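Local coordinates for BH1328 protein (Bacillus halodurans, PDB 2O5A) that probably acts as a ribosomal silencing factor, binding protein uL14 of the large subunit and so keeping the two ribosomal subunits from joining, at residues A50-L55 against R76-D81. Numbering follows the deposited sequence.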
loop_
_atom_site.group_PDB
_atom_site.type_symbol
_atom_site.label_atom_id
_atom_site.label_comp_id
_atom_site.label_asym_id
_atom_site.label_seq_id
_atom_site.Cartn_x
_atom_site.Cartn_y
_atom_site.Cartn_z
ATOM N N ALA A 50 2.256 -18.552 11.114
ATOM C CA ALA A 50 1.541 -19.808 10.935
ATOM C C ALA A 50 0.669 -19.694 9.688
ATOM O O ALA A 50 0.608 -20.607 8.865
ATOM C CB ALA A 50 0.677 -20.096 12.155
ATOM N N ILE A 51 0.005 -18.551 9.555
ATOM C CA ILE A 51 -0.865 -18.284 8.420
ATOM C C ILE A 51 -0.048 -18.257 7.138
ATOM O O ILE A 51 -0.356 -18.957 6.173
ATOM C CB ILE A 51 -1.555 -16.925 8.574
ATOM C CG1 ILE A 51 -2.378 -16.926 9.864
ATOM C CG2 ILE A 51 -2.357 -16.600 7.320
ATOM C CD1 ILE A 51 -3.097 -15.655 10.194
ATOM N N ALA A 52 0.995 -17.436 7.139
ATOM C CA ALA A 52 1.862 -17.299 5.982
ATOM C C ALA A 52 2.446 -18.637 5.552
ATOM O O ALA A 52 2.640 -18.881 4.362
ATOM C CB ALA A 52 2.981 -16.320 6.290
ATOM N N HIS A 53 2.718 -19.508 6.518
ATOM C CA HIS A 53 3.295 -20.814 6.219
ATOM C C HIS A 53 2.270 -21.781 5.629
ATOM O O HIS A 53 2.588 -22.543 4.716
ATOM C CB HIS A 53 3.919 -21.414 7.482
ATOM C CG HIS A 53 4.869 -22.545 7.205
ATOM N ND1 HIS A 53 4.478 -23.864 7.219
ATOM C CD2 HIS A 53 6.183 -22.540 6.901
ATOM C CE1 HIS A 53 5.516 -24.629 6.933
ATOM N NE2 HIS A 53 6.567 -23.848 6.737
ATOM N N GLU A 54 1.046 -21.752 6.146
ATOM C CA GLU A 54 -0.006 -22.632 5.642
ATOM C C GLU A 54 -0.295 -22.262 4.193
ATOM O O GLU A 54 -0.637 -23.120 3.377
ATOM C CB GLU A 54 -1.278 -22.484 6.481
ATOM C CG GLU A 54 -2.454 -23.347 6.024
ATOM C CD GLU A 54 -2.164 -24.836 6.094
ATOM O OE1 GLU A 54 -1.474 -25.265 7.041
ATOM O OE2 GLU A 54 -2.639 -25.580 5.210
ATOM N N LEU A 55 -0.156 -20.977 3.880
ATOM C CA LEU A 55 -0.386 -20.493 2.527
ATOM C C LEU A 55 0.736 -21.014 1.638
ATOM O O LEU A 55 0.503 -21.421 0.498
ATOM C CB LEU A 55 -0.404 -18.962 2.505
ATOM C CG LEU A 55 -1.645 -18.311 1.884
ATOM C CD1 LEU A 55 -1.502 -16.800 1.918
ATOM C CD2 LEU A 55 -1.823 -18.801 0.455
ATOM N N ARG A 76 5.279 -8.951 10.815
ATOM C CA ARG A 76 4.493 -7.754 11.098
ATOM C C ARG A 76 3.604 -7.514 9.888
ATOM O O ARG A 76 2.446 -7.112 10.011
ATOM C CB ARG A 76 5.408 -6.549 11.323
ATOM C CG ARG A 76 6.392 -6.716 12.472
ATOM C CD ARG A 76 5.688 -6.960 13.801
ATOM N NE ARG A 76 4.842 -5.839 14.203
ATOM C CZ ARG A 76 4.272 -5.726 15.399
ATOM N NH1 ARG A 76 4.461 -6.667 16.314
ATOM N NH2 ARG A 76 3.517 -4.673 15.681
ATOM N N TRP A 77 4.170 -7.772 8.716
ATOM C CA TRP A 77 3.468 -7.613 7.453
ATOM C C TRP A 77 4.090 -8.564 6.440
ATOM O O TRP A 77 5.078 -8.231 5.785
ATOM C CB TRP A 77 3.584 -6.175 6.953
ATOM C CG TRP A 77 2.880 -5.924 5.655
ATOM C CD1 TRP A 77 2.201 -6.833 4.891
ATOM C CD2 TRP A 77 2.809 -4.680 4.951
ATOM N NE1 TRP A 77 1.712 -6.231 3.759
ATOM C CE2 TRP A 77 2.072 -4.909 3.771
ATOM C CE3 TRP A 77 3.298 -3.395 5.211
ATOM C CZ2 TRP A 77 1.811 -3.898 2.850
ATOM C CZ3 TRP A 77 3.038 -2.392 4.294
ATOM C CH2 TRP A 77 2.305 -2.650 3.128
ATOM N N VAL A 78 3.506 -9.749 6.324
ATOM C CA VAL A 78 3.997 -10.756 5.395
ATOM C C VAL A 78 3.229 -10.687 4.082
ATOM O O VAL A 78 1.997 -10.726 4.070
ATOM C CB VAL A 78 3.845 -12.173 5.982
ATOM C CG1 VAL A 78 4.466 -13.195 5.046
ATOM C CG2 VAL A 78 4.499 -12.239 7.348
ATOM N N LEU A 79 3.963 -10.583 2.982
ATOM C CA LEU A 79 3.356 -10.514 1.661
ATOM C C LEU A 79 3.690 -11.786 0.895
ATOM O O LEU A 79 4.860 -12.118 0.706
ATOM C CB LEU A 79 3.874 -9.282 0.905
ATOM C CG LEU A 79 3.274 -8.953 -0.467
ATOM C CD1 LEU A 79 3.580 -7.508 -0.819
ATOM C CD2 LEU A 79 3.822 -9.897 -1.528
ATOM N N ILE A 80 2.656 -12.503 0.472
ATOM C CA ILE A 80 2.833 -13.738 -0.277
ATOM C C ILE A 80 2.257 -13.542 -1.670
ATOM O O ILE A 80 1.038 -13.516 -1.845
ATOM C CB ILE A 80 2.099 -14.913 0.398
ATOM C CG1 ILE A 80 2.540 -15.032 1.856
ATOM C CG2 ILE A 80 2.397 -16.211 -0.341
ATOM C CD1 ILE A 80 2.026 -13.925 2.747
ATOM N N ASP A 81 3.132 -13.397 -2.656
ATOM C CA ASP A 81 2.703 -13.194 -4.032
ATOM C C ASP A 81 2.469 -14.538 -4.718
ATOM O O ASP A 81 3.415 -15.276 -4.995
ATOM C CB ASP A 81 3.760 -12.409 -4.805
ATOM C CG ASP A 81 3.206 -11.753 -6.054
ATOM O OD1 ASP A 81 2.209 -12.269 -6.603
ATOM O OD2 ASP A 81 3.773 -10.730 -6.492
#
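Ala52 meets Val78 and Ile80 where helix 45-61 packs on the mixed beta sheet of this alpha/beta domain of the Iojap/RsfS family. Residues 50-55 of the helix run almost parallel to strand 77-81, at 8°, with the axes of these two segments 9.6 Å apart. The small side chain of Ala52 faces the strand. The contact is purely apolar, and all four touching residues are buried. The tight part is the pair Ala52 and Val78, whose CA atoms lie 6.9 Å apart. Both contacts of Ile80 are looser. Three residues on from Ala52, Leu55 places its CD1 4.3 Å from Ile80 CB. Ile80 folds CD1 back toward its own strand (chi2 71°), and it lies 4.4 Å from Ala52 CB. Leu55 also touches Val87 of the neighbouring strand 85-91 and Val14 of helix 4-16, which ties the contact into the wider core. His53, on the outer side of the helix, points away from the strand and is exposed. Beyond the strand, Trp77 packs on Leu103 and Leu79 on Lys102, both of the second subunit. Val78 sets CG1 anti to its own N (chi1 -175°), which brings this methyl to 3.7 Å from Ala52 CB.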